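Local atomic coordinates of tail spike protein gp49 (Pseudomonas phage LKA1, PDB entry 4RU4), a protein that forms the trimeric tailspike of the phage and, as an O-specific polysaccharide lyase, probably cleaves the surface polysaccharide of its Pseudomonas host during entry. Residues L484-L489 and M510-L515; A490-G495 and F536-P541; G516-V521 and T590-W595; V560-A565 and F578-T583. All blocks are in the same frame, centred on the assembly; numbering follows the deposited sequence.

Interaction 1 (L484-L489 and M510-L515)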
loop_
_atom_site.group_PDB
_atom_site.type_symbol
_atom_site.label_atom_id
_atom_site.label_comp_id
_atom_site.label_asym_id
_atom_site.label_seq_id
_atom_site.Cartn_x
_atom_site.Cartn_y
_atom_site.Cartn_z
ATOM N N LEU B 484 20.628 -13.298 -11.821
ATOM C CA LEU B 484 20.664 -13.823 -10.472
ATOM C C LEU B 484 21.288 -12.711 -9.618
ATOM O O LEU B 484 22.485 -12.453 -9.688
ATOM C CB LEU B 484 21.501 -15.103 -10.487
ATOM C CG LEU B 484 21.905 -15.826 -9.222
ATOM C CD1 LEU B 484 20.784 -15.727 -8.230
ATOM C CD2 LEU B 484 22.166 -17.305 -9.617
ATOM N N ILE B 485 20.460 -12.038 -8.828
ATOM C CA ILE B 485 20.865 -10.772 -8.202
ATOM C C ILE B 485 20.623 -10.830 -6.699
ATOM O O ILE B 485 19.523 -11.175 -6.256
ATOM C CB ILE B 485 20.066 -9.593 -8.824
ATOM C CG1 ILE B 485 20.545 -9.364 -10.253
ATOM C CG2 ILE B 485 20.217 -8.301 -7.981
ATOM C CD1 ILE B 485 19.610 -8.464 -11.101
ATOM N N VAL B 486 21.673 -10.553 -5.930
ATOM C CA VAL B 486 21.586 -10.317 -4.484
ATOM C C VAL B 486 22.191 -8.941 -4.197
ATOM O O VAL B 486 23.326 -8.703 -4.538
ATOM C CB VAL B 486 22.371 -11.404 -3.687
ATOM C CG1 VAL B 486 22.355 -11.100 -2.189
ATOM C CG2 VAL B 486 21.766 -12.769 -3.936
ATOM N N GLU B 487 21.443 -8.035 -3.559
ATOM C CA GLU B 487 21.896 -6.661 -3.443
ATOM C C GLU B 487 21.214 -5.921 -2.301
ATOM O O GLU B 487 20.054 -6.191 -1.971
ATOM C CB GLU B 487 21.621 -5.882 -4.745
ATOM C CG GLU B 487 20.109 -5.827 -5.110
ATOM C CD GLU B 487 19.819 -5.122 -6.434
ATOM O OE1 GLU B 487 20.787 -4.825 -7.186
ATOM O OE2 GLU B 487 18.618 -4.852 -6.722
ATOM N N ASN B 488 21.949 -4.972 -1.735
ATOM C CA ASN B 488 21.398 -4.000 -0.792
ATOM C C ASN B 488 20.701 -4.673 0.382
ATOM O O ASN B 488 19.633 -4.255 0.788
ATOM C CB ASN B 488 20.453 -3.018 -1.498
ATOM C CG ASN B 488 21.108 -2.349 -2.708
ATOM O OD1 ASN B 488 22.261 -1.966 -2.654
ATOM N ND2 ASN B 488 20.372 -2.238 -3.800
ATOM N N LEU B 489 21.318 -5.715 0.932
ATOM C CA LEU B 489 20.733 -6.395 2.098
ATOM C C LEU B 489 21.358 -5.858 3.368
ATOM O O LEU B 489 22.563 -5.591 3.411
ATOM C CB LEU B 489 20.955 -7.898 2.015
ATOM C CG LEU B 489 20.372 -8.558 0.775
ATOM C CD1 LEU B 489 20.622 -10.086 0.817
ATOM C CD2 LEU B 489 18.884 -8.208 0.646
ATOM N N MET B 510 25.396 -12.862 -12.863
ATOM C CA MET B 510 25.203 -12.593 -11.448
ATOM C C MET B 510 25.551 -11.176 -11.078
ATOM O O MET B 510 26.483 -10.610 -11.638
ATOM C CB MET B 510 26.128 -13.478 -10.609
ATOM C CG MET B 510 25.746 -14.923 -10.597
ATOM S SD MET B 510 26.990 -15.801 -9.635
ATOM C CE MET B 510 26.344 -17.461 -9.820
ATOM N N ARG B 511 24.810 -10.629 -10.112
ATOM C CA ARG B 511 25.226 -9.448 -9.368
ATOM C C ARG B 511 25.285 -9.814 -7.879
ATOM O O ARG B 511 24.304 -10.329 -7.337
ATOM C CB ARG B 511 24.252 -8.278 -9.614
ATOM C CG ARG B 511 24.675 -6.976 -8.983
ATOM C CD ARG B 511 23.606 -5.892 -9.138
ATOM N NE ARG B 511 23.142 -5.780 -10.493
ATOM C CZ ARG B 511 21.889 -5.497 -10.854
ATOM N NH1 ARG B 511 20.926 -5.218 -9.971
ATOM N NH2 ARG B 511 21.621 -5.450 -12.138
ATOM N N MET B 512 26.449 -9.618 -7.243
ATOM C CA MET B 512 26.662 -9.983 -5.834
ATOM C C MET B 512 27.300 -8.794 -5.120
ATOM O O MET B 512 28.034 -8.014 -5.748
ATOM C CB MET B 512 27.562 -11.230 -5.694
ATOM C CG MET B 512 26.960 -12.498 -6.310
ATOM S SD MET B 512 25.639 -13.147 -5.273
ATOM C CE MET B 512 24.493 -13.771 -6.501
ATOM N N PRO B 513 27.008 -8.633 -3.822
ATOM C CA PRO B 513 27.355 -7.399 -3.097
ATOM C C PRO B 513 28.862 -7.182 -3.016
ATOM O O PRO B 513 29.628 -8.149 -3.096
ATOM C CB PRO B 513 26.808 -7.647 -1.680
ATOM C CG PRO B 513 25.784 -8.764 -1.823
ATOM C CD PRO B 513 26.257 -9.593 -2.983
ATOM N N VAL B 514 29.257 -5.929 -2.816
ATOM C CA VAL B 514 30.659 -5.538 -2.690
ATOM C C VAL B 514 31.132 -5.669 -1.240
ATOM O O VAL B 514 30.427 -5.280 -0.309
ATOM C CB VAL B 514 30.860 -4.066 -3.160
ATOM C CG1 VAL B 514 32.335 -3.657 -3.111
ATOM C CG2 VAL B 514 30.294 -3.901 -4.567
ATOM N N LEU B 515 32.330 -6.210 -1.061
ATOM C CA LEU B 515 32.977 -6.234 0.239
ATOM C C LEU B 515 34.343 -5.612 0.015
ATOM O O LEU B 515 34.861 -5.676 -1.091
ATOM C CB LEU B 515 33.141 -7.667 0.738
ATOM C CG LEU B 515 31.818 -8.336 1.116
ATOM C CD1 LEU B 515 32.029 -9.827 1.412
ATOM C CD2 LEU B 515 31.210 -7.601 2.321
HETATM O O HOH W 1 17.734 -5.335 -9.250
#
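Leu484 and Arg511 open a short parallel pairing in which strand 484-487 lies beside residues 510-515, the first part of strand 510-522, the two short segments 15° apart. The backbone bonds come first: Leu484 O accepts from Arg511 N at 3.0 Å, and Arg511 O in turn accepts from Val486 N in a nearly straight bond (176°). Arg511 is thus gripped through both its N and its O. The regular pairing stops at Pro513, which has no N-H to give; its CD sits 3.4 Å from Val486 O instead.

The charged group follows. With CG anti to the backbone N (chi1 -175°) and a bend at chi3, the Arg511 chain runs alongside Ile485 and turns its guanidinium so that Ile485 CD1 covers one face, 3.7 Å from Arg511 CZ. At the edge, Arg511 NH1 makes a salt bridge to Glu487 OE1 at 2.8 Å; the bond lies in the guanidinium plane but meets the carboxylate from above its own. A water that donates to Glu487 OE2 accepts a weak hydrogen bond from Arg511 NH1. Ser457 holds Glu487 OE2, while Arg511 NH2 reaches the C-terminal carboxylate of Val602 and Leu489 O of the third subunit, so the guanidinium is fixed on several sides.

Apolar contacts occupy the other face. Leu484 and Met510 run side by side, and the bent chain of Met512 brings its CE 3.9 Å from Val486 CG2.

Strand 484-487 also pairs in parallel with strand 452-463, an arrangement characteristic of the stacked coils of a right-handed pectate-lyase-like beta-helix, here continued into the C-terminal domain.

Interaction 2 (A490-G495 and F536-P541)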
loop_
_atom_site.group_PDB
_atom_site.type_symbol
_atom_site.label_atom_id
_atom_site.label_comp_id
_atom_site.label_asym_id
_atom_site.label_seq_id
_atom_site.Cartn_x
_atom_site.Cartn_y
_atom_site.Cartn_z
ATOM N N ALA B 490 20.537 -5.671 4.398
ATOM C CA ALA B 490 21.037 -5.210 5.686
ATOM C C ALA B 490 20.911 -6.352 6.702
ATOM O O ALA B 490 19.952 -7.121 6.646
ATOM C CB ALA B 490 20.244 -3.965 6.153
ATOM N N GLY B 491 21.898 -6.496 7.588
ATOM C CA GLY B 491 21.814 -7.437 8.680
ATOM C C GLY B 491 22.389 -8.835 8.476
ATOM O O GLY B 491 22.135 -9.715 9.287
ATOM N N LEU B 492 23.137 -9.051 7.392
ATOM C CA LEU B 492 23.745 -10.351 7.155
ATOM C C LEU B 492 24.907 -10.511 8.109
ATOM O O LEU B 492 25.752 -9.597 8.235
ATOM C CB LEU B 492 24.278 -10.453 5.721
ATOM C CG LEU B 492 23.235 -10.454 4.608
ATOM C CD1 LEU B 492 23.929 -10.430 3.232
ATOM C CD2 LEU B 492 22.299 -11.668 4.766
ATOM N N PRO B 493 24.973 -11.657 8.794
ATOM C CA PRO B 493 26.113 -11.855 9.681
ATOM C C PRO B 493 27.326 -12.395 8.914
ATOM O O PRO B 493 27.197 -12.904 7.791
ATOM C CB PRO B 493 25.593 -12.884 10.687
ATOM C CG PRO B 493 24.641 -13.693 9.922
ATOM C CD PRO B 493 23.999 -12.758 8.890
ATOM N N SER B 494 28.507 -12.274 9.510
ATOM C CA SER B 494 29.712 -12.753 8.838
ATOM C C SER B 494 29.705 -14.282 8.692
ATOM O O SER B 494 29.142 -15.010 9.519
ATOM C CB SER B 494 30.979 -12.269 9.564
ATOM O OG SER B 494 31.100 -12.871 10.839
ATOM N N GLY B 495 30.308 -14.764 7.616
ATOM C CA GLY B 495 30.440 -16.198 7.405
ATOM C C GLY B 495 29.389 -16.822 6.509
ATOM O O GLY B 495 29.548 -17.974 6.092
ATOM N N PHE B 536 36.783 -13.144 3.054
ATOM C CA PHE B 536 35.609 -12.303 2.826
ATOM C C PHE B 536 34.533 -12.550 3.886
ATOM O O PHE B 536 34.309 -13.701 4.311
ATOM C CB PHE B 536 34.991 -12.585 1.459
ATOM C CG PHE B 536 35.950 -12.440 0.291
ATOM C CD1 PHE B 536 36.921 -11.441 0.269
ATOM C CD2 PHE B 536 35.874 -13.321 -0.786
ATOM C CE1 PHE B 536 37.787 -11.313 -0.828
ATOM C CE2 PHE B 536 36.735 -13.205 -1.864
ATOM C CZ PHE B 536 37.698 -12.202 -1.887
ATOM N N ARG B 537 33.841 -11.476 4.266
ATOM C CA ARG B 537 32.734 -11.575 5.204
ATOM C C ARG B 537 31.669 -12.536 4.686
ATOM O O ARG B 537 31.057 -13.249 5.472
ATOM C CB ARG B 537 32.111 -10.208 5.430
ATOM C CG ARG B 537 30.980 -10.190 6.486
ATOM C CD ARG B 537 30.308 -8.779 6.531
ATOM N NE ARG B 537 29.149 -8.779 7.434
ATOM C CZ ARG B 537 29.249 -8.605 8.746
ATOM N NH1 ARG B 537 30.442 -8.392 9.303
ATOM N NH2 ARG B 537 28.163 -8.636 9.500
ATOM N N TYR B 538 31.428 -12.515 3.368
ATOM C CA TYR B 538 30.505 -13.444 2.719
ATOM C C TYR B 538 31.252 -14.303 1.694
ATOM O O TYR B 538 32.180 -13.839 1.042
ATOM C CB TYR B 538 29.374 -12.686 1.991
ATOM C CG TYR B 538 28.753 -11.599 2.847
ATOM C CD1 TYR B 538 28.468 -11.830 4.192
ATOM C CD2 TYR B 538 28.481 -10.344 2.327
ATOM C CE1 TYR B 538 27.928 -10.827 4.996
ATOM C CE2 TYR B 538 27.927 -9.321 3.130
ATOM C CZ TYR B 538 27.665 -9.581 4.456
ATOM O OH TYR B 538 27.133 -8.601 5.257
ATOM N N ILE B 539 30.809 -15.542 1.522
ATOM C CA ILE B 539 31.370 -16.396 0.494
ATOM C C ILE B 539 30.604 -16.203 -0.828
ATOM O O ILE B 539 29.379 -16.334 -0.869
ATOM C CB ILE B 539 31.303 -17.875 0.929
ATOM C CG1 ILE B 539 32.108 -18.081 2.219
ATOM C CG2 ILE B 539 31.800 -18.784 -0.197
ATOM C CD1 ILE B 539 31.712 -19.306 2.989
ATOM N N TYR B 540 31.332 -15.902 -1.901
ATOM C CA TYR B 540 30.745 -15.694 -3.227
ATOM C C TYR B 540 30.490 -17.027 -3.957
ATOM O O TYR B 540 31.072 -18.051 -3.598
ATOM C CB TYR B 540 31.665 -14.791 -4.078
ATOM C CG TYR B 540 31.742 -13.365 -3.582
ATOM C CD1 TYR B 540 30.788 -12.421 -3.979
ATOM C CD2 TYR B 540 32.769 -12.959 -2.712
ATOM C CE1 TYR B 540 30.839 -11.114 -3.522
ATOM C CE2 TYR B 540 32.832 -11.646 -2.229
ATOM C CZ TYR B 540 31.867 -10.716 -2.663
ATOM O OH TYR B 540 31.917 -9.411 -2.208
ATOM N N PRO B 541 29.602 -17.023 -4.977
ATOM C CA PRO B 541 29.374 -18.268 -5.729
ATOM C C PRO B 541 30.576 -18.704 -6.553
ATOM O O PRO B 541 30.669 -19.877 -6.892
ATOM C CB PRO B 541 28.196 -17.935 -6.664
ATOM C CG PRO B 541 27.612 -16.636 -6.155
ATOM C CD PRO B 541 28.723 -15.925 -5.413
#
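Arg537 reaches across to Leu492 where a loop at the end of the pectin-lyase-like beta-helix meets a loop of the C-terminal Ig-like domain. The tight part is built round two flat groups. Fully extended from CG to NE, the Arg537 chain delivers NH2 to Leu492 O at 2.9 Å, in the plane of both the guanidinium and the carbonyl. Its NE donates within the same segment to Tyr538 OH, which is also bonded to the C-terminal carboxylate of Val602 of the second subunit; the hydroxyl thus links Arg537 to the chain end of that subunit.

Leu492 crosses the Tyr538 ring at about a right angle. Its CD1 lies over one face in a CH-pi contact, 4.3 Å from the centroid, and its CB comes 3.7 Å from Tyr538 CZ. Arg537 CB lies over the opposite face, while Pro493 O sits at the ring edge, buried and without a hydrogen-bonding partner in the model.

The solvent side is looser. Exposed Ser494 lays its backbone N over a guanidinium face, with Ser494 CA 3.7 Å from Arg537 CG, and Ile539 CD1 only grazes Gly495 O. Yet one firm bond closes even this edge: Gly495 N donates to Arg537 O at 2.7 Å, nearly along the C=O axis.

Interaction 3 (G516-V521 and T590-W595)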
loop_
_atom_site.group_PDB
_atom_site.type_symbol
_atom_site.label_atom_id
_atom_site.label_comp_id
_atom_site.label_asym_id
_atom_site.label_seq_id
_atom_site.Cartn_x
_atom_site.Cartn_y
_atom_site.Cartn_z
ATOM N N GLY B 516 34.926 -5.023 1.053
ATOM C CA GLY B 516 36.216 -4.361 0.892
ATOM C C GLY B 516 36.765 -3.789 2.179
ATOM O O GLY B 516 36.094 -3.807 3.204
ATOM N N GLY B 517 37.998 -3.294 2.141
ATOM C CA GLY B 517 38.602 -2.755 3.350
ATOM C C GLY B 517 40.000 -2.246 3.075
ATOM O O GLY B 517 40.473 -2.271 1.916
ATOM N N ARG B 518 40.657 -1.776 4.131
ATOM C CA ARG B 518 42.018 -1.257 4.047
ATOM C C ARG B 518 42.885 -2.116 4.962
ATOM O O ARG B 518 42.656 -2.163 6.171
ATOM C CB ARG B 518 42.077 0.222 4.470
ATOM C CG ARG B 518 41.232 1.160 3.575
ATOM C CD ARG B 518 40.897 2.487 4.240
ATOM N NE ARG B 518 42.074 3.209 4.727
ATOM C CZ ARG B 518 42.712 4.162 4.054
ATOM N NH1 ARG B 518 42.305 4.508 2.837
ATOM N NH2 ARG B 518 43.768 4.766 4.595
ATOM N N VAL B 519 43.863 -2.807 4.372
ATOM C CA VAL B 519 44.763 -3.679 5.127
ATOM C C VAL B 519 46.192 -3.136 5.133
ATOM O O VAL B 519 46.790 -2.916 4.077
ATOM C CB VAL B 519 44.741 -5.120 4.558
ATOM C CG1 VAL B 519 45.799 -6.001 5.260
ATOM C CG2 VAL B 519 43.342 -5.720 4.690
ATOM N N GLN B 520 46.736 -2.898 6.321
ATOM C CA GLN B 520 48.075 -2.344 6.409
ATOM C C GLN B 520 49.117 -3.435 6.173
ATOM O O GLN B 520 48.977 -4.550 6.687
ATOM C CB GLN B 520 48.311 -1.675 7.759
ATOM C CG GLN B 520 49.712 -1.138 7.899
ATOM C CD GLN B 520 49.874 -0.322 9.142
ATOM O OE1 GLN B 520 49.501 0.845 9.181
ATOM N NE2 GLN B 520 50.405 -0.935 10.177
ATOM N N VAL B 521 50.145 -3.130 5.379
ATOM C CA VAL B 521 51.306 -4.013 5.246
ATOM C C VAL B 521 52.587 -3.201 5.454
ATOM O O VAL B 521 52.644 -2.043 5.105
ATOM C CB VAL B 521 51.377 -4.749 3.878
ATOM C CG1 VAL B 521 50.139 -5.635 3.667
ATOM C CG2 VAL B 521 51.548 -3.757 2.702
ATOM N N THR B 590 55.056 1.421 6.313
ATOM C CA THR B 590 53.679 0.989 6.165
ATOM C C THR B 590 53.092 1.402 4.818
ATOM O O THR B 590 53.520 2.375 4.221
ATOM C CB THR B 590 52.808 1.577 7.268
ATOM O OG1 THR B 590 52.893 3.007 7.211
ATOM C CG2 THR B 590 53.323 1.090 8.632
ATOM N N ASN B 591 52.120 0.625 4.359
ATOM C CA ASN B 591 51.357 0.894 3.154
ATOM C C ASN B 591 49.949 0.404 3.442
ATOM O O ASN B 591 49.777 -0.569 4.181
ATOM C CB ASN B 591 51.897 0.091 1.968
ATOM C CG ASN B 591 53.389 0.282 1.754
ATOM O OD1 ASN B 591 53.815 0.997 0.840
ATOM N ND2 ASN B 591 54.195 -0.367 2.600
ATOM N N GLN B 592 48.939 1.048 2.863
ATOM C CA GLN B 592 47.567 0.567 3.005
ATOM C C GLN B 592 47.121 -0.094 1.702
ATOM O O GLN B 592 47.040 0.580 0.664
ATOM C CB GLN B 592 46.613 1.730 3.344
ATOM C CG GLN B 592 46.895 2.432 4.658
ATOM C CD GLN B 592 46.678 1.528 5.872
ATOM O OE1 GLN B 592 45.984 0.532 5.794
ATOM N NE2 GLN B 592 47.277 1.877 6.982
ATOM N N LEU B 593 46.850 -1.397 1.748
ATOM C CA LEU B 593 46.286 -2.102 0.607
ATOM C C LEU B 593 44.750 -2.007 0.667
ATOM O O LEU B 593 44.115 -2.592 1.544
ATOM C CB LEU B 593 46.775 -3.564 0.551
ATOM C CG LEU B 593 48.307 -3.698 0.432
ATOM C CD1 LEU B 593 48.716 -5.154 0.101
ATOM C CD2 LEU B 593 48.848 -2.724 -0.620
ATOM N N ASN B 594 44.183 -1.206 -0.227
ATOM C CA ASN B 594 42.737 -0.982 -0.309
ATOM C C ASN B 594 42.149 -2.014 -1.272
ATOM O O ASN B 594 42.430 -1.984 -2.480
ATOM C CB ASN B 594 42.445 0.407 -0.895
ATOM C CG ASN B 594 42.803 1.557 0.047
ATOM O OD1 ASN B 594 41.974 2.429 0.290
ATOM N ND2 ASN B 594 44.042 1.566 0.570
ATOM N N TRP B 595 41.357 -2.944 -0.755
ATOM C CA TRP B 595 40.896 -4.060 -1.587
ATOM C C TRP B 595 39.392 -4.049 -1.627
ATOM O O TRP B 595 38.728 -3.533 -0.702
ATOM C CB TRP B 595 41.396 -5.406 -1.012
ATOM C CG TRP B 595 40.692 -5.754 0.288
ATOM C CD1 TRP B 595 41.077 -5.375 1.540
ATOM C CD2 TRP B 595 39.482 -6.512 0.451
ATOM N NE1 TRP B 595 40.188 -5.848 2.482
ATOM C CE2 TRP B 595 39.194 -6.545 1.841
ATOM C CE3 TRP B 595 38.603 -7.147 -0.441
ATOM C CZ2 TRP B 595 38.078 -7.211 2.368
ATOM C CZ3 TRP B 595 37.487 -7.807 0.074
ATOM C CH2 TRP B 595 37.234 -7.829 1.481
HETATM O O HOH W 2 44.162 -0.312 7.644
#
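Trp595 lies flat against the backbone of Gly516 and Gly517: Gly517 has no CB to press on the indole NE1, and Gly516 none to meet the Trp595 carbonyl O. Gly516 CA stands 3.5 Å from the centroid of the six-membered ring, almost on its normal (6°), a CH-pi contact over the face, and Gly517 N lies over that same face. The indole is brought here by a first torsion that sets CG between the backbone N and the carbonyl carbon (chi1 70°).

On this side of the antiparallel pair the remaining side chains are mostly apolar. Val519 CG2 meets Trp595 CD1 obliquely at 3.9 Å, and Val521 crosses Leu593 at about a right angle. Strands 529-535 and 572-578 cover them.

The other side carries polar groups. Arg518 and Asn594 run side by side with guanidinium and amide planes nearly perpendicular (82°). Arg518 crosses Gln592 at about a right angle, its NH2 meeting only Gln592 CG (3.9 Å), although their flat groups are close to parallel. A water donates to both Arg518 O and Gln592 OE1. Arg518 has a salt bridge to Asp552, while Asn594 OD1 accepts from Val546 N of the second subunit.

Beneath the side chains, hydrogen-bonded pairs alternate with non-hydrogen-bonded ones; the straightest bond is Val519 N to Leu593 O (2.8 Å). The chemistry implies a two-sided strand pair of the Ig-like domain, with an apolar side packed into the domain and a polar side from which Arg518 and Asn594 reach the second subunit.

Interaction 4 (V560-A565 and F578-T583)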
loop_
_atom_site.group_PDB
_atom_site.type_symbol
_atom_site.label_atom_id
_atom_site.label_comp_id
_atom_site.label_asym_id
_atom_site.label_seq_id
_atom_site.Cartn_x
_atom_site.Cartn_y
_atom_site.Cartn_z
ATOM N N VAL B 560 57.695 1.822 -5.378
ATOM C CA VAL B 560 56.292 1.990 -4.991
ATOM C C VAL B 560 55.668 0.635 -4.653
ATOM O O VAL B 560 55.016 0.474 -3.626
ATOM C CB VAL B 560 55.468 2.603 -6.125
ATOM C CG1 VAL B 560 54.020 2.818 -5.653
ATOM C CG2 VAL B 560 56.070 3.911 -6.546
ATOM N N GLY B 561 55.884 -0.332 -5.537
ATOM C CA GLY B 561 55.265 -1.627 -5.418
ATOM C C GLY B 561 53.962 -1.707 -6.190
ATOM O O GLY B 561 53.209 -0.730 -6.289
ATOM N N VAL B 562 53.698 -2.890 -6.733
ATOM C CA VAL B 562 52.503 -3.155 -7.516
ATOM C C VAL B 562 51.555 -4.004 -6.685
ATOM O O VAL B 562 51.885 -5.126 -6.294
ATOM C CB VAL B 562 52.877 -3.897 -8.844
ATOM C CG1 VAL B 562 51.639 -4.160 -9.698
ATOM C CG2 VAL B 562 53.917 -3.086 -9.634
ATOM N N ALA B 563 50.376 -3.454 -6.409
ATOM C CA ALA B 563 49.352 -4.106 -5.621
ATOM C C ALA B 563 48.590 -5.111 -6.480
ATOM O O ALA B 563 48.072 -4.749 -7.538
ATOM C CB ALA B 563 48.364 -3.042 -5.065
ATOM N N ILE B 564 48.506 -6.352 -5.997
ATOM C CA ILE B 564 47.801 -7.442 -6.677
ATOM C C ILE B 564 47.083 -8.293 -5.641
ATOM O O ILE B 564 47.125 -7.998 -4.451
ATOM C CB ILE B 564 48.772 -8.349 -7.459
ATOM C CG1 ILE B 564 49.755 -9.023 -6.485
ATOM C CG2 ILE B 564 49.539 -7.529 -8.538
ATOM C CD1 ILE B 564 50.708 -10.080 -7.145
ATOM N N ALA B 565 46.397 -9.331 -6.098
ATOM C CA ALA B 565 45.903 -10.364 -5.191
ATOM C C ALA B 565 46.274 -11.717 -5.800
ATOM O O ALA B 565 45.954 -11.992 -6.953
ATOM C CB ALA B 565 44.407 -10.268 -5.034
ATOM N N PHE B 578 54.259 -5.940 -4.557
ATOM C CA PHE B 578 55.453 -6.584 -5.148
ATOM C C PHE B 578 56.196 -5.538 -5.972
ATOM O O PHE B 578 55.583 -4.859 -6.792
ATOM C CB PHE B 578 55.051 -7.710 -6.121
ATOM C CG PHE B 578 54.583 -8.985 -5.467
ATOM C CD1 PHE B 578 53.354 -9.054 -4.832
ATOM C CD2 PHE B 578 55.372 -10.139 -5.538
ATOM C CE1 PHE B 578 52.903 -10.244 -4.253
ATOM C CE2 PHE B 578 54.943 -11.322 -4.961
ATOM C CZ PHE B 578 53.701 -11.376 -4.305
ATOM N N THR B 579 57.506 -5.395 -5.795
ATOM C CA THR B 579 58.223 -4.439 -6.646
ATOM C C THR B 579 58.121 -5.004 -8.065
ATOM O O THR B 579 58.121 -6.242 -8.236
ATOM C CB THR B 579 59.697 -4.259 -6.229
ATOM O OG1 THR B 579 60.433 -5.477 -6.452
ATOM C CG2 THR B 579 59.791 -3.854 -4.747
ATOM N N ASP B 580 57.981 -4.151 -9.080
ATOM C CA ASP B 580 57.696 -4.721 -10.409
ATOM C C ASP B 580 58.867 -5.594 -10.892
ATOM O O ASP B 580 58.656 -6.652 -11.501
ATOM C CB ASP B 580 57.376 -3.639 -11.443
ATOM C CG ASP B 580 56.759 -4.210 -12.723
ATOM O OD1 ASP B 580 55.907 -5.150 -12.651
ATOM O OD2 ASP B 580 57.129 -3.718 -13.810
ATOM N N ASP B 581 60.092 -5.162 -10.580
ATOM C CA ASP B 581 61.284 -5.823 -11.108
ATOM C C ASP B 581 61.958 -6.834 -10.171
ATOM O O ASP B 581 62.998 -7.411 -10.516
ATOM C CB ASP B 581 62.292 -4.785 -11.664
ATOM C CG ASP B 581 62.997 -3.994 -10.571
ATOM O OD1 ASP B 581 62.664 -4.139 -9.375
ATOM O OD2 ASP B 581 63.876 -3.193 -10.918
ATOM N N GLY B 582 61.383 -7.031 -8.987
ATOM C CA GLY B 582 61.871 -8.044 -8.055
ATOM C C GLY B 582 63.063 -7.614 -7.225
ATOM O O GLY B 582 63.667 -8.411 -6.488
ATOM N N THR B 583 63.433 -6.344 -7.358
ATOM C CA THR B 583 64.404 -5.738 -6.456
ATOM C C THR B 583 63.814 -5.659 -5.041
ATOM O O THR B 583 62.642 -5.329 -4.879
ATOM C CB THR B 583 64.783 -4.320 -6.946
ATOM O OG1 THR B 583 65.349 -4.400 -8.265
ATOM C CG2 THR B 583 65.793 -3.676 -6.006
#
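Unusually for a beta pair, both backbone bonds between Val562 and Phe578 meet their carbonyls from well above the carbonyl plane, about 40° out of it. They form one antiparallel hydrogen-bonded pair at the end of a three-stranded sheet in the C-terminal Ig-like domain, where strand 562-568 lies beside strand 572-578. Val562 N gives the shorter bond, 2.7 Å to Phe578 O; the return bond from Phe578 N to Val562 O is 3.1 Å. Gly561, with its positive phi (93°), leads the chain into this pair, and its CA comes 3.5 Å from Phe578 O.

Ile564 carries the side-chain contact. Its first torsion (chi1 63°) places CG1 toward the Phe578 ring, between the backbone N and the carbonyl carbon, and the extended chi2 carries CD1 to it obliquely, 3.6 Å from CE1. The two side chains cross at about a right angle, and Val562 O sits near the plane of the ring at its edge.

Past Phe578 the chain turns to buried Asp580, whose OD1 accepts from Gly561 N of the third subunit, so the pair borders a subunit interface. An Asx turn follows, in which Asp581 OD1 takes both Thr583 N and Thr583 OG1 on one face of its carboxylate. Back across the contact, Val562 CG2 rests 3.9 Å from Asp580 CB.

Strand 510-522 joins interactions 1 and 3: its first half pairs with the last part of the beta-helix, its second half with strand 590-600, the centres about 23 Å apart. Interaction 2 bridges the same boundary, about 11 Å from interaction 1 between centres. Tyr540 OH probably hydrogen-bonds to Pro513 O at 2.8 Å, and Phe536 CE1 packs 3.6 Å from Trp595 CZ3. Interaction 4 is formed by chain lying between the two strands of interaction 3, about 15 Å from it between centres. All four lie away from the calcium site of Gly368 and Asp394, but another bound calcium ion is about 6 Å from the Val562 side chain and a sodium ion about 4 Å from that of Thr590. Each has neighbours on another subunit.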